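Local coordinates for protein glycosyl hydrolase family 26 (PDB 4ZXO) that hydrolyses beta-mannan chains as a family 26 beta-mannanase of Bacteroides ovatus and probably serves in the breakdown of galactomannan, at residues P209-D214 / I245-K250; K250-L255 / P288-Y293. One frame throughout, in Å; residues are numbered along the deposited sequence.

Interaction 1: P209-D214 / I245-K250; sequences PGMESD and IKQLNK
Lys250 reaches from helix 241-262 to loop 209-214 and sets its ammonium group among the loop's oxygens. Lysine suits the place: its long arm spans the gap, and its three N-H meet carboxylate and carbonyl oxygens together. CB and CG leave the helix extended, CG anti to the backbone N (chi1 -179°), and one bend, at chi3, turns the end into the loop. CD passes 3.6 Å from Asp214 OD1, and CE lies 3.1 Å from Ser213 O. NZ forms a salt bridge with Asp214 OD1 at 2.8 Å, meeting that oxygen nearly along its C-O axis. It also donates to Met211 O at 2.8 Å and, weakly, to Ser213 O. This loop follows strand 203-207 of the TIM barrel, so the lysine ties a beta-alpha loop to a later helix. One turn back, Gln247 OE1 accepts from Lys250 NZ in its carbonyl plane, so four oxygens gather round three N-H; Gln247 NE2 reaches Asp214 OD1 through a water. With a methionine in place of Lys250, the Asp214 carboxylate would probably lose its opposite charge, and Met211 O, Ser213 O and Gln247 OE1 this donor. Met211, bent at chi2 and chi3, lays its CE 3.6 Å from Gln247 OE1.

Interaction 2: K250-L255 / P288-Y293; sequences KMLTIL and PVIEKY
Leu252 sets its CB squarely over the ring of Tyr293, 3.5 Å from the centroid and only 7° off the ring normal, a CH-pi contact. With CG anti to the carbonyl carbon (chi1 -61°), the leucine branches past the ring: CD1 lies 3.6 Å from Tyr293 CD2, 4.2 Å from Ile290 CG2 and 4.3 Å from Val289 CG1. A branched aliphatic residue suits this place, because one methyl can meet the ring and two neighbouring side chains together. Thr253 comes to the ring's edge instead, its OG1 3.5 Å from Tyr293 CE1. Both polar ends find their partner at Asn249, one turn back on helix 241-262: Thr253 OG1 bonds to Asn249 O, and Tyr293 OH to Asn249 OD1, which probably limits how far the ring can shift over the leucine. A type I turn from Ile290 to Tyr293, with Tyr293 N bonded to Ile290 O, brings the tyrosine back toward the helix. Deeper in, Leu252 rests on Thr234 and Leu295, and Ile290 on Leu295 and Val298, all on barrel strands 231-235 and 295-300. This is the packing of one outer helix of a TIM barrel against the end of the next and the turn leading into its following strand.

In the fold
Interactions 1 and 2 share Lys250 and follow one another down helix 241-262, their centres 9 Å apart. That one helix is joined on one hand to the loop after strand 203-207 and on the other to the turn before strand 295-300, and so bridges earlier and later parts of the TIM barrel. Asn249, within 245-250, is the polar joint between the two contacts, while Met251 packs back on the loop, its SD 3.4 Å from Ser213 O and its CE 3.4 Å from Gly210 O. The bound potassium ion, about 11 Å from the side chain of Ile290, sits in a separate site that includes Ser328, Ser330 and Ile333, so neither contact takes part in binding it.

Interaction 1: P209-D214 / I245-K250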
ATOM      1  N   PRO A 209      -4.483   2.785  -8.887  1.00  7.21           N
ATOM      2  CA  PRO A 209      -4.697   2.010 -10.113  1.00  7.70           C
ATOM      3  C   PRO A 209      -3.363   1.572 -10.709  1.00  8.62           C
ATOM      4  O   PRO A 209      -2.299   2.061 -10.299  1.00  9.25           O
ATOM      5  CB  PRO A 209      -5.396   3.017 -11.050  1.00  8.02           C
ATOM      6  CG  PRO A 209      -4.749   4.313 -10.666  1.00  7.82           C
ATOM      7  CD  PRO A 209      -4.678   4.235  -9.102  1.00  6.92           C
ATOM      8  N   GLY A 210      -3.423   0.612 -11.615  1.00  9.50           N
ATOM      9  CA  GLY A 210      -2.247   0.134 -12.305  1.00  8.91           C
ATOM     10  C   GLY A 210      -1.836   1.016 -13.483  1.00 10.26           C
ATOM     11  O   GLY A 210      -2.027   2.243 -13.465  1.00 10.75           O
ATOM     12  N   MET A 211      -1.265   0.396 -14.523  1.00 10.58           N
ATOM     13  CA  MET A 211      -0.711   1.155 -15.650  1.00 11.07           C
ATOM     14  C   MET A 211      -1.643   1.289 -16.866  1.00 11.32           C
ATOM     15  O   MET A 211      -1.202   1.724 -17.922  1.00 11.71           O
ATOM     16  CB  MET A 211       0.638   0.549 -16.106  1.00 12.78           C
ATOM     17  CG  MET A 211       0.657  -0.969 -16.279  1.00 15.72           C
ATOM     18  SD  MET A 211      -0.482  -1.547 -17.462  1.00 19.40           S
ATOM     19  CE  MET A 211       0.166  -0.982 -19.042  1.00 18.65           C
ATOM     20  N   GLU A 212      -2.934   0.986 -16.722  1.00 10.70           N
ATOM     21  CA  GLU A 212      -3.820   1.051 -17.882  1.00  9.91           C
ATOM     22  C   GLU A 212      -3.963   2.472 -18.366  1.00 10.44           C
ATOM     23  O   GLU A 212      -4.090   2.703 -19.577  1.00 12.64           O
ATOM     24  CB  GLU A 212      -5.219   0.490 -17.544  1.00  9.52           C
ATOM     25  CG  GLU A 212      -5.216  -1.017 -17.283  1.00  9.43           C
ATOM     26  CD  GLU A 212      -4.666  -1.426 -15.923  1.00 11.25           C
ATOM     27  OE1 GLU A 212      -4.658  -0.625 -14.967  1.00 11.12           O
ATOM     28  OE2 GLU A 212      -4.191  -2.575 -15.817  1.00 14.79           O
ATOM     29  N   SER A 213      -4.000   3.422 -17.427  1.00 10.79           N
ATOM     30  CA  SER A 213      -4.189   4.819 -17.788  1.00 10.56           C
ATOM     31  C   SER A 213      -2.979   5.339 -18.545  1.00 11.29           C
ATOM     32  O   SER A 213      -1.856   5.142 -18.119  1.00 11.89           O
ATOM     33  CB  SER A 213      -4.374   5.683 -16.534  1.00 12.20           C
ATOM     34  OG  SER A 213      -5.483   5.244 -15.764  1.00 12.87           O
ATOM     35  N   ASP A 214      -3.218   6.028 -19.650  1.00 10.70           N
ATOM     36  CA  ASP A 214      -2.106   6.623 -20.393  1.00 11.52           C
ATOM     37  C   ASP A 214      -1.889   8.088 -20.146  1.00 11.04           C
ATOM     38  O   ASP A 214      -0.896   8.630 -20.586  1.00 12.67           O
ATOM     39  CB  ASP A 214      -2.292   6.406 -21.886  1.00 13.11           C
ATOM     40  CG  ASP A 214      -1.837   5.022 -22.336  1.00 15.44           C
ATOM     41  OD1 ASP A 214      -1.044   4.336 -21.648  1.00 16.04           O
ATOM     42  OD2 ASP A 214      -2.249   4.629 -23.442  1.00 18.31           O
ATOM     43  N   ILE A 245      10.210  -0.120 -17.967  1.00 11.77           N
ATOM     44  CA  ILE A 245      10.835   1.194 -17.881  1.00 13.00           C
ATOM     45  C   ILE A 245       9.919   2.234 -18.526  1.00 13.12           C
ATOM     46  O   ILE A 245       9.700   3.278 -17.947  1.00 13.28           O
ATOM     47  CB  ILE A 245      12.251   1.178 -18.526  1.00 14.09           C
ATOM     48  CG1 ILE A 245      13.182   0.404 -17.590  1.00 14.93           C
ATOM     49  CG2 ILE A 245      12.811   2.583 -18.648  1.00 14.88           C
ATOM     50  CD1 ILE A 245      14.481   0.016 -18.230  1.00 17.18           C
ATOM     51  N   LYS A 246       9.353   1.921 -19.688  1.00 13.38           N
ATOM     52  CA  LYS A 246       8.430   2.840 -20.362  1.00 13.97           C
ATOM     53  C   LYS A 246       7.176   3.091 -19.491  1.00 13.12           C
ATOM     54  O   LYS A 246       6.761   4.222 -19.265  1.00 13.80           O
ATOM     55  CB  LYS A 246       8.021   2.280 -21.754  1.00 16.20           C
ATOM     56  CG  LYS A 246       6.908   3.044 -22.469  1.00 20.45           C
ATOM     57  CD  LYS A 246       6.791   2.679 -23.982  1.00 25.32           C
ATOM     58  CE  LYS A 246       5.673   3.526 -24.717  1.00 28.11           C
ATOM     59  NZ  LYS A 246       5.777   3.675 -26.264  1.00 29.54           N
ATOM     60  N   GLN A 247       6.551   2.014 -19.047  1.00 11.77           N
ATOM     61  CA  GLN A 247       5.295   2.152 -18.348  1.00 10.47           C
ATOM     62  C   GLN A 247       5.451   2.722 -16.956  1.00 11.01           C
ATOM     63  O   GLN A 247       4.579   3.513 -16.521  1.00 10.34           O
ATOM     64  CB  GLN A 247       4.617   0.811 -18.248  1.00 12.87           C
ATOM     65  CG  GLN A 247       4.149   0.300 -19.612  1.00 14.49           C
ATOM     66  CD  GLN A 247       3.092   1.206 -20.248  1.00 17.38           C
ATOM     67  OE1 GLN A 247       2.298   1.818 -19.543  1.00 18.13           O
ATOM     68  NE2 GLN A 247       3.084   1.289 -21.597  1.00 20.23           N
ATOM     69  N   LEU A 248       6.563   2.386 -16.275  1.00 10.41           N
ATOM     70  CA  LEU A 248       6.780   3.001 -14.958  1.00 10.33           C
ATOM     71  C   LEU A 248       7.094   4.491 -15.115  1.00 10.17           C
ATOM     72  O   LEU A 248       6.568   5.319 -14.368  1.00 10.86           O
ATOM     73  CB  LEU A 248       7.901   2.285 -14.191  1.00 10.10           C
ATOM     74  CG  LEU A 248       8.058   2.751 -12.744  1.00 10.44           C
ATOM     75  CD1 LEU A 248       6.715   2.638 -11.904  1.00 10.59           C
ATOM     76  CD2 LEU A 248       9.257   2.051 -12.105  1.00 12.32           C
ATOM     77  N   ASN A 249       7.990   4.851 -16.041  1.00 10.17           N
ATOM     78  CA  ASN A 249       8.165   6.271 -16.278  1.00 10.30           C
ATOM     79  C   ASN A 249       6.850   6.966 -16.621  1.00 10.55           C
ATOM     80  O   ASN A 249       6.599   8.072 -16.146  1.00 10.89           O
ATOM     81  CB  ASN A 249       9.168   6.529 -17.403  1.00 10.77           C
ATOM     82  CG  ASN A 249      10.611   6.530 -16.902  1.00 12.61           C
ATOM     83  OD1 ASN A 249      11.016   7.389 -16.100  1.00 13.89           O
ATOM     84  ND2 ASN A 249      11.371   5.556 -17.334  1.00 14.35           N
ATOM     85  N   LYS A 250       6.041   6.361 -17.490  1.00 10.48           N
ATOM     86  CA  LYS A 250       4.770   6.943 -17.844  1.00 10.73           C
ATOM     87  C   LYS A 250       3.897   7.152 -16.591  1.00 11.30           C
ATOM     88  O   LYS A 250       3.340   8.247 -16.393  1.00 11.98           O
ATOM     89  CB  LYS A 250       4.033   6.044 -18.827  1.00 10.82           C
ATOM     90  CG  LYS A 250       2.718   6.611 -19.259  1.00 11.32           C
ATOM     91  CD  LYS A 250       1.850   5.493 -19.890  1.00 10.43           C
ATOM     92  CE  LYS A 250       1.146   4.700 -18.796  1.00 10.43           C
ATOM     93  NZ  LYS A 250       0.345   3.568 -19.356  1.00 10.17           N
TER
HETATM   94  O   HOH W   1       1.191   3.118 -22.871  1.00 27.56           O

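Interaction 2: K250-L255 / P288-Y293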
ATOM      1  N   LYS A 250       6.041   6.361 -17.490  1.00 10.48           N
ATOM      2  CA  LYS A 250       4.770   6.943 -17.844  1.00 10.73           C
ATOM      3  C   LYS A 250       3.897   7.152 -16.591  1.00 11.30           C
ATOM      4  O   LYS A 250       3.340   8.247 -16.393  1.00 11.98           O
ATOM      5  CB  LYS A 250       4.033   6.044 -18.827  1.00 10.82           C
ATOM      6  CG  LYS A 250       2.718   6.611 -19.259  1.00 11.32           C
ATOM      7  CD  LYS A 250       1.850   5.493 -19.890  1.00 10.43           C
ATOM      8  CE  LYS A 250       1.146   4.700 -18.796  1.00 10.43           C
ATOM      9  NZ  LYS A 250       0.345   3.568 -19.356  1.00 10.17           N
ATOM     10  N   MET A 251       3.757   6.117 -15.750  1.00 10.76           N
ATOM     11  CA  MET A 251       2.887   6.301 -14.589  1.00 10.25           C
ATOM     12  C   MET A 251       3.456   7.265 -13.566  1.00 10.87           C
ATOM     13  O   MET A 251       2.689   8.022 -12.970  1.00 11.70           O
ATOM     14  CB  MET A 251       2.629   4.956 -13.879  1.00  9.81           C
ATOM     15  CG  MET A 251       1.757   4.004 -14.672  1.00 10.66           C
ATOM     16  SD  MET A 251       0.252   4.713 -15.431  1.00 10.76           S
ATOM     17  CE  MET A 251      -0.583   5.324 -13.954  1.00  9.46           C
ATOM     18  N   LEU A 252       4.774   7.243 -13.320  1.00 10.19           N
ATOM     19  CA  LEU A 252       5.284   8.188 -12.339  1.00 10.56           C
ATOM     20  C   LEU A 252       5.229   9.633 -12.858  1.00 10.50           C
ATOM     21  O   LEU A 252       5.066  10.544 -12.044  1.00 10.84           O
ATOM     22  CB  LEU A 252       6.718   7.811 -11.948  1.00 10.08           C
ATOM     23  CG  LEU A 252       6.766   6.402 -11.324  1.00 10.47           C
ATOM     24  CD1 LEU A 252       8.205   6.123 -10.799  1.00 10.20           C
ATOM     25  CD2 LEU A 252       5.697   6.224 -10.224  1.00 10.89           C
ATOM     26  N   THR A 253       5.342   9.838 -14.180  1.00 10.46           N
ATOM     27  CA  THR A 253       5.127  11.162 -14.771  1.00 12.57           C
ATOM     28  C   THR A 253       3.672  11.604 -14.517  1.00 12.30           C
ATOM     29  O   THR A 253       3.381  12.756 -14.138  1.00 12.94           O
ATOM     30  CB  THR A 253       5.463  11.106 -16.276  1.00 14.24           C
ATOM     31  OG1 THR A 253       6.885  10.888 -16.371  1.00 14.38           O
ATOM     32  CG2 THR A 253       5.120  12.436 -17.005  1.00 15.20           C
ATOM     33  N   ILE A 254       2.737  10.689 -14.751  1.00 12.34           N
ATOM     34  CA  ILE A 254       1.324  10.969 -14.470  1.00 12.43           C
ATOM     35  C   ILE A 254       1.105  11.305 -12.997  1.00 12.08           C
ATOM     36  O   ILE A 254       0.468  12.314 -12.684  1.00 12.98           O
ATOM     37  CB  ILE A 254       0.452   9.783 -14.878  1.00 13.66           C
ATOM     38  CG1 ILE A 254       0.319   9.756 -16.399  1.00 13.17           C
ATOM     39  CG2 ILE A 254      -0.960   9.840 -14.199  1.00 14.51           C
ATOM     40  CD1 ILE A 254      -0.229   8.435 -16.925  1.00 13.26           C
ATOM     41  N   LEU A 255       1.681  10.511 -12.097  1.00 11.36           N
ATOM     42  CA  LEU A 255       1.559  10.767 -10.664  1.00 11.28           C
ATOM     43  C   LEU A 255       2.129  12.117 -10.280  1.00 11.62           C
ATOM     44  O   LEU A 255       1.491  12.867  -9.524  1.00 11.55           O
ATOM     45  CB  LEU A 255       2.289   9.713  -9.803  1.00 10.67           C
ATOM     46  CG  LEU A 255       1.677   8.343  -9.701  1.00 12.35           C
ATOM     47  CD1 LEU A 255       2.356   7.552  -8.629  1.00 10.03           C
ATOM     48  CD2 LEU A 255       0.200   8.409  -9.436  1.00 14.73           C
ATOM     49  N   PRO A 288      17.279   3.778 -11.287  1.00 13.92           N
ATOM     50  CA  PRO A 288      17.377   4.881 -12.274  1.00 14.68           C
ATOM     51  C   PRO A 288      16.045   5.441 -12.706  1.00 14.29           C
ATOM     52  O   PRO A 288      15.997   6.607 -13.102  1.00 15.98           O
ATOM     53  CB  PRO A 288      18.073   4.247 -13.480  1.00 15.92           C
ATOM     54  CG  PRO A 288      18.875   3.086 -12.891  1.00 15.40           C
ATOM     55  CD  PRO A 288      17.999   2.558 -11.722  1.00 14.33           C
ATOM     56  N   VAL A 289      14.970   4.664 -12.573  1.00 13.14           N
ATOM     57  CA  VAL A 289      13.655   5.198 -12.871  1.00 12.84           C
ATOM     58  C   VAL A 289      13.117   5.990 -11.704  1.00 12.35           C
ATOM     59  O   VAL A 289      12.770   7.150 -11.889  1.00 13.00           O
ATOM     60  CB  VAL A 289      12.640   4.094 -13.233  1.00 13.12           C
ATOM     61  CG1 VAL A 289      11.258   4.717 -13.483  1.00 12.48           C
ATOM     62  CG2 VAL A 289      13.111   3.372 -14.487  1.00 13.87           C
ATOM     63  N   ILE A 290      13.071   5.399 -10.503  1.00 11.79           N
ATOM     64  CA  ILE A 290      12.332   6.048  -9.427  1.00 10.68           C
ATOM     65  C   ILE A 290      13.048   7.289  -8.903  1.00 11.72           C
ATOM     66  O   ILE A 290      12.388   8.197  -8.411  1.00 12.75           O
ATOM     67  CB  ILE A 290      12.001   5.094  -8.247  1.00 10.26           C
ATOM     68  CG1 ILE A 290      13.253   4.566  -7.567  1.00 10.18           C
ATOM     69  CG2 ILE A 290      11.129   3.925  -8.729  1.00 11.58           C
ATOM     70  CD1 ILE A 290      12.946   3.746  -6.332  1.00 11.15           C
ATOM     71  N   GLU A 291      14.372   7.370  -9.048  1.00 12.36           N
ATOM     72  CA  GLU A 291      15.091   8.514  -8.488  1.00 13.72           C
ATOM     73  C   GLU A 291      14.781   9.805  -9.204  1.00 14.68           C
ATOM     74  O   GLU A 291      15.120  10.880  -8.682  1.00 17.40           O
ATOM     75  CB  GLU A 291      16.594   8.275  -8.497  1.00 16.08           C
ATOM     76  CG  GLU A 291      17.204   8.282  -9.885  1.00 18.13           C
ATOM     77  CD  GLU A 291      18.690   7.920  -9.867  1.00 21.56           C
ATOM     78  OE1 GLU A 291      19.271   7.880  -8.753  1.00 22.90           O
ATOM     79  OE2 GLU A 291      19.276   7.683 -10.946  1.00 23.84           O
ATOM     80  N   LYS A 292      14.113   9.717 -10.351  1.00 13.78           N
ATOM     81  CA  LYS A 292      13.750  10.910 -11.123  1.00 15.35           C
ATOM     82  C   LYS A 292      12.441  11.559 -10.647  1.00 15.36           C
ATOM     83  O   LYS A 292      12.026  12.586 -11.167  1.00 18.03           O
ATOM     84  CB  LYS A 292      13.616  10.553 -12.613  1.00 15.86           C
ATOM     85  CG  LYS A 292      14.853   9.907 -13.256  1.00 17.90           C
ATOM     86  CD  LYS A 292      14.727   9.845 -14.729  1.00 19.61           C
ATOM     87  CE  LYS A 292      13.648   8.923 -15.192  1.00 20.73           C
ATOM     88  NZ  LYS A 292      13.559   9.005 -16.713  1.00 23.16           N
ATOM     89  N   TYR A 293      11.788  10.953  -9.660  1.00 14.29           N
ATOM     90  CA  TYR A 293      10.440  11.381  -9.284  1.00 12.91           C
ATOM     91  C   TYR A 293      10.358  11.542  -7.790  1.00 11.61           C
ATOM     92  O   TYR A 293      11.003  10.805  -7.059  1.00 12.82           O
ATOM     93  CB  TYR A 293       9.390  10.350  -9.738  1.00 13.16           C
ATOM     94  CG  TYR A 293       9.426  10.106 -11.218  1.00 12.21           C
ATOM     95  CD1 TYR A 293       8.759  10.980 -12.112  1.00 12.21           C
ATOM     96  CD2 TYR A 293      10.135   9.028 -11.753  1.00 12.21           C
ATOM     97  CE1 TYR A 293       8.799  10.762 -13.449  1.00 12.57           C
ATOM     98  CE2 TYR A 293      10.200   8.852 -13.109  1.00 12.33           C
ATOM     99  CZ  TYR A 293       9.509   9.674 -13.945  1.00 12.02           C
ATOM    100  OH  TYR A 293       9.557   9.488 -15.324  1.00 13.67           O
TER